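PDB 2EAB: alpha-fucosidase, which probably hydrolyses alpha-1,2-linked L-fucose from glycans, using the catalytic domain in this chain, which is one piece of a longer bifidobacterial membrane protein. Local coordinates for residues A[440-445]-A[528-533]; A[447-452]-A[473-478]; A[454-459]-A[535-540]; A[480-485]-A[539-544]. All blocks are in the same frame, centred on the assembly; numbering follows the deposited sequence.

Interaction 1 (A[440-445]-A[528-533]); sequences LAEPLI and LDRVYA
A salt bridge between Glu-442 and Arg-530 links two helices of the all-helical (alpha/alpha)6 core expected of a family 95 glycoside hydrolase, helix 442-450 and helix 525-546. The backbones stand well apart, with the CA atoms of Ile-445 and Val-531 separated by 8.2 Å, and the gap is bridged by the long side chain of Arg-530. The guanidinium meets the carboxylate end-on: NH1 donates to Glu-442 OE1 at 2.9 Å and NH2 donates to Glu-442 OE2, also at 2.9 Å. Both oxygens are approached on their syn side. The fit is not flat, because the two planes are turned 39° apart, and the NH2 bond is the more bent, at 151°. Glu-442 reaches its partner through a bend at chi2 (55°) that folds the carboxylate toward the arginine. Over one guanidinium face lies the CG2 methyl of Ile-445, 3.4 Å from Arg-530 NH2 and shifted toward the rim of the group. Arg-530 NH2 also forms a salt bridge to Glu-449 further along the first helix. A single cation thus serves two carboxylates of one helix, which should temper their mutual repulsion, while the Ile-445 methyl probably screens one face of the guanidinium from solvent.

Interaction 2 (A[447-452]-A[473-478]); sequences YVEGLV and TPIGEG. With EDO (1,2-ethanediol), chain H.
Ile-475 occupies the second position of a type II beta turn, Pro-474 to Glu-477, and from there faces Val-452, at the start of helix 452-463, the CA atoms of the pair lying 6.9 Å apart. The turn is closed by Glu-477 N donating to Pro-474 O at 3.0 Å. Gly-476, at the third position, has a positive phi (108°) at which a side chain would jam against the preceding carbonyl oxygen. Within the helical catalytic domain the contact seats the loop after helix 452-463 against the junction of that helix with helix 442-450, touching Val-452 of one and Glu-449 of the other. No hydrogen bond crosses it, and the contact is apolar. Ile-475 CG1 stands equally far, 4.0 Å, from CG1 and CG2 of Val-452, so both methyls of the valine bear on the same methylene. With chi2 at 171° the isoleucine chain is extended, which carries CD1 past the valine to within 3.8 Å of Glu-449 CB, meeting the aliphatic root of that residue, whose carboxylate is directed to Arg-530. Leu-534 of helix 525-546 touches all three side chains. Cutting Ile-475 back to an alanine removes CG1 and CD1, which would probably open a gap beside the Val-452 methyls and leave Glu-449 CB less well covered. On helix 442-450, a 1,2-ethanediol molecule, probably from the crystallisation liquor, donates from O1 to Gly-450 O at 2.8 Å.

Interaction 3 (A[454-459]-A[535-540]); sequences PGRVTA and LKEESH
Arg-456 and Glu-537 account for all the surface buried between segments 454-459 and 535-540, on helix 452-463 and helix 525-546 of the helical catalytic domain. The backbones of the two segments stand apart, the CA atoms of Arg-456 and Glu-537 being 10.3 Å from each other, and two extended side chains span the distance. Glu-537 points across with CG anti to its own backbone nitrogen (chi1 177°). The guanidinium presents its side: Arg-456 NE donates to Glu-537 OE2 at 2.9 Å, and Arg-456 NH2 donates to Glu-537 OE1 at 2.8 Å in a nearly straight bond of 169°. Each oxygen uses its syn lone pair, and with the planes only 13° apart the two groups form a nearly coplanar pair held by two hydrogen bonds. The loop strengthens this arrangement, since Arg-456 NH1 and NH2 also bond to the carbonyls of Thr-473 and Pro-474, and Gly-476 N donates to Glu-537 OE1. A leucine in place of Arg-456 would probably leave the buried Glu-537 carboxylate without its countercharge and those two carbonyls without their donors. The two charges probably offset each other in this buried place, while the paired bonds fix the rotation of both groups and the loop is tied to both helices.

Interaction 4 (A[480-485]-A[539-544]); sequences GYMAHT and SHFYVN
Phe-541 projects from helix 525-546 of the catalytic domain onto the extended loop segment 480-482, and its ring is met differently by each residue in turn. At the root, Gly-480 CA lies 3.6 Å from Phe-541 CB, and the two CA atoms are only 4.5 Å apart. This closeness depends on glycine: a beta carbon there would fall about 2.3 Å from Phe-541 CD1, and the backbone angles would by themselves jam it against the preceding carbonyl. Along the ring, Tyr-481 O approaches Phe-541 CD2 at 3.9 Å from an oblique direction. At the far end Met-482 takes over. Its CE lies in the ring plane, edge-on, 4.0 Å from Phe-541 CZ, while its CB stands 4.0 Å from the same atom; the methionine runs at about a right angle to the phenylalanine, and a bend at chi3 (-113°) turns the methyl back toward the ring. Met-546, one turn or so further along the helix, touches both side chains. The side chain of Tyr-481 leaves the backbone away from segment 539-544 and runs along an earlier part of the same helix, its hydroxyl bonding to Leu-534 O. On the helix itself, Asn-544 ND2 donates to His-540 O at 2.9 Å, joining Asn-544 N on that acceptor. Since no hydrogen bond crosses between the segments, the contact relies on shape: a buried aromatic ring fitted against bare backbone at its base and methionine carbons at its rim.

Overall arrangement
Helix 525-546 carries one side of interactions 1, 3 and 4, meeting helix 442-450, helix 452-463 and the loop leading to strand 486-487 in turn. The 473-478 turn of interaction 2 bonds to both members of the ion pair in interaction 3, their centres about 7 Å apart, and Glu-477 adds a salt bridge to Lys-536. Interactions 3 and 4 are fully buried and only about 4 Å apart between centres, joined by a backbone bond from Met-482 to Gly-455; one is ionic, the other apolar. Interactions 1 and 2 are partly buried and are joined by the salt bridge from Glu-449 of interaction 2 to Arg-530 of interaction 1; the first is ionic, the second apolar.

Interaction 1 (A[440-445]-A[528-533])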
loop_
_atom_site.group_PDB
_atom_site.type_symbol
_atom_site.label_atom_id
_atom_site.label_comp_id
_atom_site.label_asym_id
_atom_site.label_seq_id
_atom_site.Cartn_x
_atom_site.Cartn_y
_atom_site.Cartn_z
ATOM N N LEU A 440 0.170 -9.409 -6.884
ATOM C CA LEU A 440 0.423 -9.145 -5.474
ATOM C C LEU A 440 -0.677 -8.296 -4.833
ATOM O O LEU A 440 -0.670 -8.082 -3.621
ATOM C CB LEU A 440 1.809 -8.530 -5.273
ATOM C CG LEU A 440 2.990 -9.303 -5.874
ATOM C CD1 LEU A 440 4.303 -8.775 -5.333
ATOM C CD2 LEU A 440 2.892 -10.798 -5.630
ATOM N N ALA A 441 -1.637 -7.838 -5.637
ATOM C CA ALA A 441 -2.826 -7.170 -5.114
ATOM C C ALA A 441 -3.854 -8.154 -4.565
ATOM O O ALA A 441 -4.802 -7.743 -3.895
ATOM C CB ALA A 441 -3.463 -6.313 -6.191
ATOM N N GLU A 442 -3.683 -9.444 -4.845
ATOM C CA GLU A 442 -4.677 -10.441 -4.439
ATOM C C GLU A 442 -5.096 -10.347 -2.961
ATOM O O GLU A 442 -6.291 -10.353 -2.673
ATOM C CB GLU A 442 -4.225 -11.864 -4.798
ATOM C CG GLU A 442 -5.181 -12.984 -4.349
ATOM C CD GLU A 442 -6.614 -12.826 -4.855
ATOM O OE1 GLU A 442 -6.820 -12.287 -5.966
ATOM O OE2 GLU A 442 -7.538 -13.268 -4.136
ATOM N N PRO A 443 -4.131 -10.271 -2.020
ATOM C CA PRO A 443 -4.580 -10.169 -0.624
ATOM C C PRO A 443 -5.402 -8.915 -0.313
ATOM O O PRO A 443 -6.225 -8.952 0.599
ATOM C CB PRO A 443 -3.276 -10.200 0.185
ATOM C CG PRO A 443 -2.216 -9.840 -0.776
ATOM C CD PRO A 443 -2.662 -10.357 -2.111
ATOM N N LEU A 444 -5.188 -7.813 -1.032
ATOM C CA LEU A 444 -6.061 -6.653 -0.853
ATOM C C LEU A 444 -7.479 -6.958 -1.327
ATOM O O LEU A 444 -8.448 -6.601 -0.661
ATOM C CB LEU A 444 -5.529 -5.401 -1.560
ATOM C CG LEU A 444 -6.407 -4.161 -1.343
ATOM C CD1 LEU A 444 -6.377 -3.724 0.128
ATOM C CD2 LEU A 444 -5.997 -3.033 -2.268
ATOM N N ILE A 445 -7.611 -7.607 -2.481
ATOM C CA ILE A 445 -8.936 -7.939 -2.991
ATOM C C ILE A 445 -9.669 -8.833 -1.993
ATOM O O ILE A 445 -10.827 -8.577 -1.655
ATOM C CB ILE A 445 -8.887 -8.607 -4.386
ATOM C CG1 ILE A 445 -8.085 -7.745 -5.369
ATOM C CG2 ILE A 445 -10.303 -8.849 -4.912
ATOM C CD1 ILE A 445 -7.869 -8.381 -6.726
ATOM N N LEU A 528 -12.874 -9.320 -13.075
ATOM C CA LEU A 528 -14.056 -8.529 -13.394
ATOM C C LEU A 528 -15.261 -8.944 -12.552
ATOM O O LEU A 528 -15.959 -8.093 -12.004
ATOM C CB LEU A 528 -14.394 -8.627 -14.882
ATOM C CG LEU A 528 -15.668 -7.933 -15.367
ATOM C CD1 LEU A 528 -15.650 -6.443 -15.045
ATOM C CD2 LEU A 528 -15.806 -8.155 -16.862
ATOM N N ASP A 529 -15.513 -10.247 -12.457
ATOM C CA ASP A 529 -16.665 -10.724 -11.688
ATOM C C ASP A 529 -16.582 -10.318 -10.216
ATOM O O ASP A 529 -17.572 -9.885 -9.624
ATOM C CB ASP A 529 -16.821 -12.239 -11.811
ATOM C CG ASP A 529 -17.391 -12.667 -13.157
ATOM O OD1 ASP A 529 -17.743 -11.792 -13.983
ATOM O OD2 ASP A 529 -17.497 -13.893 -13.380
ATOM N N ARG A 530 -15.388 -10.436 -9.642
ATOM C CA ARG A 530 -15.169 -10.109 -8.231
ATOM C C ARG A 530 -15.301 -8.618 -7.961
ATOM O O ARG A 530 -15.927 -8.215 -6.975
ATOM C CB ARG A 530 -13.803 -10.607 -7.767
ATOM C CG ARG A 530 -13.709 -12.113 -7.721
ATOM C CD ARG A 530 -12.291 -12.557 -7.524
ATOM N NE ARG A 530 -11.829 -12.335 -6.156
ATOM C CZ ARG A 530 -10.556 -12.418 -5.780
ATOM N NH1 ARG A 530 -9.613 -12.696 -6.671
ATOM N NH2 ARG A 530 -10.216 -12.219 -4.513
ATOM N N VAL A 531 -14.722 -7.792 -8.827
ATOM C CA VAL A 531 -14.769 -6.347 -8.603
ATOM C C VAL A 531 -16.172 -5.818 -8.872
ATOM O O VAL A 531 -16.645 -4.916 -8.181
ATOM C CB VAL A 531 -13.674 -5.561 -9.387
ATOM C CG1 VAL A 531 -12.296 -6.142 -9.116
ATOM C CG2 VAL A 531 -13.944 -5.540 -10.885
ATOM N N TYR A 532 -16.850 -6.387 -9.866
ATOM C CA TYR A 532 -18.230 -6.007 -10.127
ATOM C C TYR A 532 -19.127 -6.299 -8.926
ATOM O O TYR A 532 -19.936 -5.459 -8.542
ATOM C CB TYR A 532 -18.791 -6.681 -11.386
ATOM C CG TYR A 532 -20.265 -6.397 -11.563
ATOM C CD1 TYR A 532 -20.704 -5.129 -11.931
ATOM C CD2 TYR A 532 -21.223 -7.384 -11.327
ATOM C CE1 TYR A 532 -22.055 -4.844 -12.068
ATOM C CE2 TYR A 532 -22.587 -7.109 -11.472
ATOM C CZ TYR A 532 -22.989 -5.838 -11.845
ATOM O OH TYR A 532 -24.322 -5.537 -11.990
ATOM N N ALA A 533 -19.001 -7.493 -8.353
ATOM C CA ALA A 533 -19.809 -7.851 -7.191
ATOM C C ALA A 533 -19.617 -6.840 -6.053
ATOM O O ALA A 533 -20.590 -6.361 -5.474
ATOM C CB ALA A 533 -19.503 -9.276 -6.730
#

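Interaction 2 (A[447-452]-A[473-478])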
loop_
_atom_site.group_PDB
_atom_site.type_symbol
_atom_site.label_atom_id
_atom_site.label_comp_id
_atom_site.label_asym_id
_atom_site.label_seq_id
_atom_site.Cartn_x
_atom_site.Cartn_y
_atom_site.Cartn_z
ATOM N N TYR A 447 -9.074 -9.048 1.176
ATOM C CA TYR A 447 -9.323 -8.252 2.379
ATOM C C TYR A 447 -10.601 -7.426 2.248
ATOM O O TYR A 447 -11.398 -7.347 3.182
ATOM C CB TYR A 447 -8.131 -7.337 2.662
ATOM C CG TYR A 447 -8.256 -6.588 3.967
ATOM C CD1 TYR A 447 -7.967 -7.216 5.177
ATOM C CD2 TYR A 447 -8.678 -5.260 3.991
ATOM C CE1 TYR A 447 -8.086 -6.544 6.381
ATOM C CE2 TYR A 447 -8.810 -4.578 5.195
ATOM C CZ TYR A 447 -8.507 -5.224 6.383
ATOM O OH TYR A 447 -8.648 -4.535 7.569
ATOM N N VAL A 448 -10.788 -6.808 1.086
ATOM C CA VAL A 448 -11.959 -5.972 0.865
ATOM C C VAL A 448 -13.208 -6.859 0.787
ATOM O O VAL A 448 -14.236 -6.530 1.373
ATOM C CB VAL A 448 -11.772 -5.054 -0.364
ATOM C CG1 VAL A 448 -13.048 -4.263 -0.645
ATOM C CG2 VAL A 448 -10.609 -4.093 -0.115
ATOM N N GLU A 449 -13.103 -8.008 0.116
ATOM C CA GLU A 449 -14.175 -9.013 0.176
ATOM C C GLU A 449 -14.461 -9.395 1.627
ATOM O O GLU A 449 -15.619 -9.572 2.014
ATOM C CB GLU A 449 -13.834 -10.248 -0.658
ATOM C CG GLU A 449 -13.833 -9.961 -2.150
ATOM C CD GLU A 449 -13.276 -11.089 -3.001
ATOM O OE1 GLU A 449 -12.367 -11.816 -2.548
ATOM O OE2 GLU A 449 -13.728 -11.218 -4.164
ATOM N N GLY A 450 -13.399 -9.482 2.425
ATOM C CA GLY A 450 -13.495 -9.797 3.847
ATOM C C GLY A 450 -14.202 -8.746 4.686
ATOM O O GLY A 450 -14.646 -9.034 5.797
ATOM N N LEU A 451 -14.311 -7.524 4.168
ATOM C CA LEU A 451 -15.042 -6.470 4.861
ATOM C C LEU A 451 -16.550 -6.575 4.686
ATOM O O LEU A 451 -17.298 -5.925 5.411
ATOM C CB LEU A 451 -14.574 -5.086 4.408
ATOM C CG LEU A 451 -13.109 -4.729 4.675
ATOM C CD1 LEU A 451 -12.780 -3.374 4.070
ATOM C CD2 LEU A 451 -12.783 -4.743 6.165
ATOM N N VAL A 452 -17.020 -7.386 3.738
ATOM C CA VAL A 452 -18.442 -7.382 3.410
ATOM C C VAL A 452 -19.310 -7.915 4.552
ATOM O O VAL A 452 -20.244 -7.237 4.973
ATOM C CB VAL A 452 -18.734 -8.081 2.064
ATOM C CG1 VAL A 452 -20.234 -8.130 1.792
ATOM C CG2 VAL A 452 -18.004 -7.362 0.927
ATOM N N THR A 473 -26.120 -14.612 1.608
ATOM C CA THR A 473 -26.317 -13.626 0.538
ATOM C C THR A 473 -24.965 -13.252 -0.080
ATOM O O THR A 473 -24.120 -12.664 0.602
ATOM C CB THR A 473 -27.053 -12.369 1.070
ATOM O OG1 THR A 473 -28.344 -12.752 1.551
ATOM C CG2 THR A 473 -27.234 -11.321 -0.021
ATOM N N PRO A 474 -24.740 -13.601 -1.365
ATOM C CA PRO A 474 -23.426 -13.346 -1.962
ATOM C C PRO A 474 -23.052 -11.873 -1.986
ATOM O O PRO A 474 -23.922 -11.003 -2.001
ATOM C CB PRO A 474 -23.579 -13.861 -3.399
ATOM C CG PRO A 474 -24.700 -14.836 -3.336
ATOM C CD PRO A 474 -25.647 -14.269 -2.317
ATOM N N ILE A 475 -21.750 -11.610 -1.991
ATOM C CA ILE A 475 -21.256 -10.266 -2.221
ATOM C C ILE A 475 -21.893 -9.757 -3.510
ATOM O O ILE A 475 -21.893 -10.455 -4.538
ATOM C CB ILE A 475 -19.726 -10.246 -2.344
ATOM C CG1 ILE A 475 -19.079 -10.689 -1.027
ATOM C CG2 ILE A 475 -19.245 -8.851 -2.733
ATOM C CD1 ILE A 475 -17.587 -10.912 -1.110
ATOM N N GLY A 476 -22.454 -8.554 -3.448
ATOM C CA GLY A 476 -23.146 -7.978 -4.594
ATOM C C GLY A 476 -24.650 -7.944 -4.433
ATOM O O GLY A 476 -25.320 -7.106 -5.035
ATOM N N GLU A 477 -25.176 -8.856 -3.615
ATOM C CA GLU A 477 -26.621 -9.042 -3.475
ATOM C C GLU A 477 -27.171 -8.528 -2.150
ATOM O O GLU A 477 -28.381 -8.569 -1.918
ATOM C CB GLU A 477 -26.991 -10.519 -3.658
ATOM C CG GLU A 477 -26.462 -11.142 -4.946
ATOM C CD GLU A 477 -26.809 -10.333 -6.173
ATOM O OE1 GLU A 477 -28.010 -10.080 -6.403
ATOM O OE2 GLU A 477 -25.878 -9.949 -6.912
ATOM N N GLY A 478 -26.286 -8.033 -1.290
ATOM C CA GLY A 478 -26.691 -7.468 -0.006
ATOM C C GLY A 478 -27.049 -5.998 -0.112
ATOM O O GLY A 478 -26.979 -5.403 -1.189
HETATM C C1 EDO H . -14.244 -12.387 6.444
HETATM O O1 EDO H . -15.462 -11.663 6.183
HETATM C C2 EDO H . -14.204 -13.787 5.723
HETATM O O2 EDO H . -15.421 -14.453 6.032
#

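Interaction 3 (A[454-459]-A[535-540])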
loop_
_atom_site.group_PDB
_atom_site.type_symbol
_atom_site.label_atom_id
_atom_site.label_comp_id
_atom_site.label_asym_id
_atom_site.label_seq_id
_atom_site.Cartn_x
_atom_site.Cartn_y
_atom_site.Cartn_z
ATOM N N PRO A 454 -18.653 -8.477 7.975
ATOM C CA PRO A 454 -18.706 -7.584 9.142
ATOM C C PRO A 454 -19.271 -6.203 8.797
ATOM O O PRO A 454 -19.999 -5.612 9.598
ATOM C CB PRO A 454 -17.242 -7.500 9.585
ATOM C CG PRO A 454 -16.446 -7.851 8.364
ATOM C CD PRO A 454 -17.269 -8.877 7.656
ATOM N N GLY A 455 -18.976 -5.719 7.595
ATOM C CA GLY A 455 -19.430 -4.402 7.166
ATOM C C GLY A 455 -20.931 -4.293 6.990
ATOM O O GLY A 455 -21.485 -3.198 7.089
ATOM N N ARG A 456 -21.600 -5.415 6.731
ATOM C CA ARG A 456 -23.060 -5.424 6.663
ATOM C C ARG A 456 -23.674 -5.148 8.038
ATOM O O ARG A 456 -24.748 -4.556 8.132
ATOM C CB ARG A 456 -23.575 -6.743 6.080
ATOM C CG ARG A 456 -23.428 -6.830 4.571
ATOM C CD ARG A 456 -23.691 -8.230 4.080
ATOM N NE ARG A 456 -23.661 -8.328 2.626
ATOM C CZ ARG A 456 -23.770 -9.472 1.956
ATOM N NH1 ARG A 456 -23.929 -10.621 2.603
ATOM N NH2 ARG A 456 -23.739 -9.465 0.633
ATOM N N VAL A 457 -22.992 -5.575 9.100
ATOM C CA VAL A 457 -23.418 -5.262 10.463
ATOM C C VAL A 457 -23.312 -3.754 10.692
ATOM O O VAL A 457 -24.252 -3.126 11.167
ATOM C CB VAL A 457 -22.588 -6.026 11.527
ATOM C CG1 VAL A 457 -23.096 -5.729 12.929
ATOM C CG2 VAL A 457 -22.626 -7.527 11.271
ATOM N N THR A 458 -22.175 -3.172 10.324
ATOM C CA THR A 458 -21.963 -1.736 10.456
ATOM C C THR A 458 -22.976 -0.943 9.630
ATOM O O THR A 458 -23.520 0.059 10.099
ATOM C CB THR A 458 -20.528 -1.380 10.048
ATOM O OG1 THR A 458 -19.624 -2.150 10.850
ATOM C CG2 THR A 458 -20.238 0.088 10.264
ATOM N N ALA A 459 -23.224 -1.384 8.398
ATOM C CA ALA A 459 -24.199 -0.733 7.523
ATOM C C ALA A 459 -25.595 -0.726 8.136
ATOM O O ALA A 459 -26.315 0.269 8.046
ATOM C CB ALA A 459 -24.220 -1.391 6.155
ATOM N N LEU A 535 -18.459 -3.702 -6.250
ATOM C CA LEU A 535 -18.918 -2.379 -6.666
ATOM C C LEU A 535 -20.431 -2.284 -6.713
ATOM O O LEU A 535 -20.990 -1.245 -6.377
ATOM C CB LEU A 535 -18.324 -2.000 -8.021
ATOM C CG LEU A 535 -16.856 -1.570 -7.979
ATOM C CD1 LEU A 535 -16.244 -1.635 -9.360
ATOM C CD2 LEU A 535 -16.717 -0.169 -7.394
ATOM N N LYS A 536 -21.079 -3.366 -7.134
ATOM C CA LYS A 536 -22.532 -3.410 -7.224
ATOM C C LYS A 536 -23.153 -3.147 -5.851
ATOM O O LYS A 536 -24.043 -2.304 -5.712
ATOM C CB LYS A 536 -22.975 -4.773 -7.752
ATOM C CG LYS A 536 -24.478 -4.976 -7.833
ATOM C CD LYS A 536 -24.797 -6.395 -8.297
ATOM C CE LYS A 536 -26.294 -6.667 -8.270
ATOM N NZ LYS A 536 -26.628 -8.045 -8.736
ATOM N N GLU A 537 -22.677 -3.857 -4.831
ATOM C CA GLU A 537 -23.269 -3.727 -3.509
ATOM C C GLU A 537 -22.910 -2.398 -2.837
ATOM O O GLU A 537 -23.758 -1.815 -2.170
ATOM C CB GLU A 537 -22.928 -4.923 -2.616
ATOM C CG GLU A 537 -23.466 -4.800 -1.201
ATOM C CD GLU A 537 -23.533 -6.113 -0.439
ATOM O OE1 GLU A 537 -23.378 -7.208 -1.034
ATOM O OE2 GLU A 537 -23.772 -6.046 0.779
ATOM N N GLU A 538 -21.680 -1.914 -3.000
ATOM C CA GLU A 538 -21.340 -0.618 -2.409
ATOM C C GLU A 538 -22.049 0.540 -3.117
ATOM O O GLU A 538 -22.421 1.527 -2.480
ATOM C CB GLU A 538 -19.825 -0.402 -2.333
ATOM C CG GLU A 538 -19.412 0.792 -1.458
ATOM C CD GLU A 538 -19.654 0.578 0.033
ATOM O OE1 GLU A 538 -20.048 -0.552 0.417
ATOM O OE2 GLU A 538 -19.454 1.543 0.815
ATOM N N SER A 539 -22.243 0.425 -4.430
ATOM C CA SER A 539 -23.004 1.434 -5.168
ATOM C C SER A 539 -24.472 1.403 -4.748
ATOM O O SER A 539 -25.078 2.454 -4.540
ATOM C CB SER A 539 -22.853 1.258 -6.681
ATOM O OG SER A 539 -21.505 1.453 -7.065
ATOM N N HIS A 540 -25.029 0.200 -4.607
ATOM C CA HIS A 540 -26.376 0.047 -4.072
ATOM C C HIS A 540 -26.503 0.755 -2.723
ATOM O O HIS A 540 -27.466 1.486 -2.472
ATOM C CB HIS A 540 -26.712 -1.431 -3.895
ATOM C CG HIS A 540 -28.108 -1.667 -3.424
ATOM N ND1 HIS A 540 -28.451 -1.792 -2.095
ATOM C CD2 HIS A 540 -29.261 -1.771 -4.123
ATOM C CE1 HIS A 540 -29.757 -1.981 -2.001
ATOM N NE2 HIS A 540 -30.270 -1.968 -3.217
#

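Interaction 4 (A[480-485]-A[539-544])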
loop_
_atom_site.group_PDB
_atom_site.type_symbol
_atom_site.label_atom_id
_atom_site.label_comp_id
_atom_site.label_asym_id
_atom_site.label_seq_id
_atom_site.Cartn_x
_atom_site.Cartn_y
_atom_site.Cartn_z
ATOM N N GLY A 480 -25.516 -3.536 1.485
ATOM C CA GLY A 480 -24.361 -2.672 1.640
ATOM C C GLY A 480 -23.466 -3.061 2.791
ATOM O O GLY A 480 -23.902 -3.661 3.773
ATOM N N TYR A 481 -22.197 -2.700 2.655
ATOM C CA TYR A 481 -21.204 -2.917 3.692
ATOM C C TYR A 481 -20.480 -1.598 3.939
ATOM O O TYR A 481 -20.127 -0.879 3.003
ATOM C CB TYR A 481 -20.241 -4.066 3.326
ATOM C CG TYR A 481 -19.595 -3.936 1.963
ATOM C CD1 TYR A 481 -18.275 -3.524 1.840
ATOM C CD2 TYR A 481 -20.312 -4.219 0.796
ATOM C CE1 TYR A 481 -17.682 -3.393 0.592
ATOM C CE2 TYR A 481 -19.734 -4.086 -0.456
ATOM C CZ TYR A 481 -18.418 -3.670 -0.551
ATOM O OH TYR A 481 -17.828 -3.533 -1.786
ATOM N N MET A 482 -20.304 -1.281 5.215
ATOM C CA MET A 482 -19.727 -0.023 5.635
ATOM C C MET A 482 -18.496 -0.307 6.488
ATOM O O MET A 482 -18.514 -1.194 7.338
ATOM C CB MET A 482 -20.765 0.768 6.438
ATOM C CG MET A 482 -20.288 2.130 6.902
ATOM S SD MET A 482 -21.474 2.915 8.008
ATOM C CE MET A 482 -22.050 4.307 7.027
ATOM N N ALA A 483 -17.428 0.446 6.235
ATOM C CA ALA A 483 -16.222 0.404 7.055
ATOM C C ALA A 483 -15.597 1.788 7.033
ATOM O O ALA A 483 -15.949 2.628 6.199
ATOM C CB ALA A 483 -15.246 -0.650 6.563
ATOM N N HIS A 484 -14.652 2.011 7.941
ATOM C CA HIS A 484 -14.136 3.342 8.184
ATOM C C HIS A 484 -12.603 3.379 8.066
ATOM O O HIS A 484 -12.049 2.703 7.200
ATOM C CB HIS A 484 -14.719 3.834 9.506
ATOM C CG HIS A 484 -16.182 4.118 9.416
ATOM N ND1 HIS A 484 -17.174 3.176 9.617
ATOM C CD2 HIS A 484 -16.815 5.261 9.076
ATOM C CE1 HIS A 484 -18.355 3.744 9.427
ATOM N NE2 HIS A 484 -18.160 5.010 9.103
ATOM N N THR A 485 -11.923 4.197 8.871
ATOM C CA THR A 485 -10.472 4.355 8.737
ATOM C C THR A 485 -9.695 3.199 9.369
ATOM O O THR A 485 -8.940 2.497 8.696
ATOM C CB THR A 485 -9.979 5.706 9.312
ATOM O OG1 THR A 485 -10.497 6.782 8.520
ATOM C CG2 THR A 485 -8.463 5.779 9.299
ATOM N N SER A 539 -22.243 0.425 -4.430
ATOM C CA SER A 539 -23.004 1.434 -5.168
ATOM C C SER A 539 -24.472 1.403 -4.748
ATOM O O SER A 539 -25.078 2.454 -4.540
ATOM C CB SER A 539 -22.853 1.258 -6.681
ATOM O OG SER A 539 -21.505 1.453 -7.065
ATOM N N HIS A 540 -25.029 0.200 -4.607
ATOM C CA HIS A 540 -26.376 0.047 -4.072
ATOM C C HIS A 540 -26.503 0.755 -2.723
ATOM O O HIS A 540 -27.466 1.486 -2.472
ATOM C CB HIS A 540 -26.712 -1.431 -3.895
ATOM C CG HIS A 540 -28.108 -1.667 -3.424
ATOM N ND1 HIS A 540 -28.451 -1.792 -2.095
ATOM C CD2 HIS A 540 -29.261 -1.771 -4.123
ATOM C CE1 HIS A 540 -29.757 -1.981 -2.001
ATOM N NE2 HIS A 540 -30.270 -1.968 -3.217
ATOM N N PHE A 541 -25.516 0.526 -1.864
ATOM C CA PHE A 541 -25.482 1.092 -0.525
ATOM C C PHE A 541 -25.500 2.612 -0.580
ATOM O O PHE A 541 -26.328 3.253 0.071
ATOM C CB PHE A 541 -24.240 0.584 0.215
ATOM C CG PHE A 541 -24.096 1.112 1.615
ATOM C CD1 PHE A 541 -25.130 0.976 2.545
ATOM C CD2 PHE A 541 -22.918 1.730 2.011
ATOM C CE1 PHE A 541 -24.990 1.469 3.839
ATOM C CE2 PHE A 541 -22.764 2.206 3.303
ATOM C CZ PHE A 541 -23.804 2.086 4.222
ATOM N N TYR A 542 -24.608 3.193 -1.374
ATOM C CA TYR A 542 -24.540 4.643 -1.454
ATOM C C TYR A 542 -25.787 5.253 -2.063
ATOM O O TYR A 542 -26.326 6.218 -1.528
ATOM C CB TYR A 542 -23.249 5.120 -2.138
ATOM C CG TYR A 542 -22.244 5.489 -1.084
ATOM C CD1 TYR A 542 -21.455 4.512 -0.474
ATOM C CD2 TYR A 542 -22.140 6.801 -0.634
ATOM C CE1 TYR A 542 -20.569 4.843 0.544
ATOM C CE2 TYR A 542 -21.260 7.142 0.381
ATOM C CZ TYR A 542 -20.475 6.158 0.962
ATOM O OH TYR A 542 -19.603 6.480 1.972
ATOM N N VAL A 543 -26.260 4.679 -3.164
ATOM C CA VAL A 543 -27.452 5.205 -3.831
ATOM C C VAL A 543 -28.685 5.157 -2.925
ATOM O O VAL A 543 -29.443 6.130 -2.839
ATOM C CB VAL A 543 -27.728 4.467 -5.170
ATOM C CG1 VAL A 543 -29.150 4.745 -5.682
ATOM C CG2 VAL A 543 -26.689 4.847 -6.215
ATOM N N ASN A 544 -28.883 4.025 -2.256
ATOM C CA ASN A 544 -30.115 3.790 -1.507
ATOM C C ASN A 544 -30.126 4.293 -0.072
ATOM O O ASN A 544 -31.198 4.594 0.463
ATOM C CB ASN A 544 -30.486 2.311 -1.555
ATOM C CG ASN A 544 -30.978 1.896 -2.915
ATOM O OD1 ASN A 544 -32.145 2.100 -3.252
ATOM N ND2 ASN A 544 -30.090 1.338 -3.722
#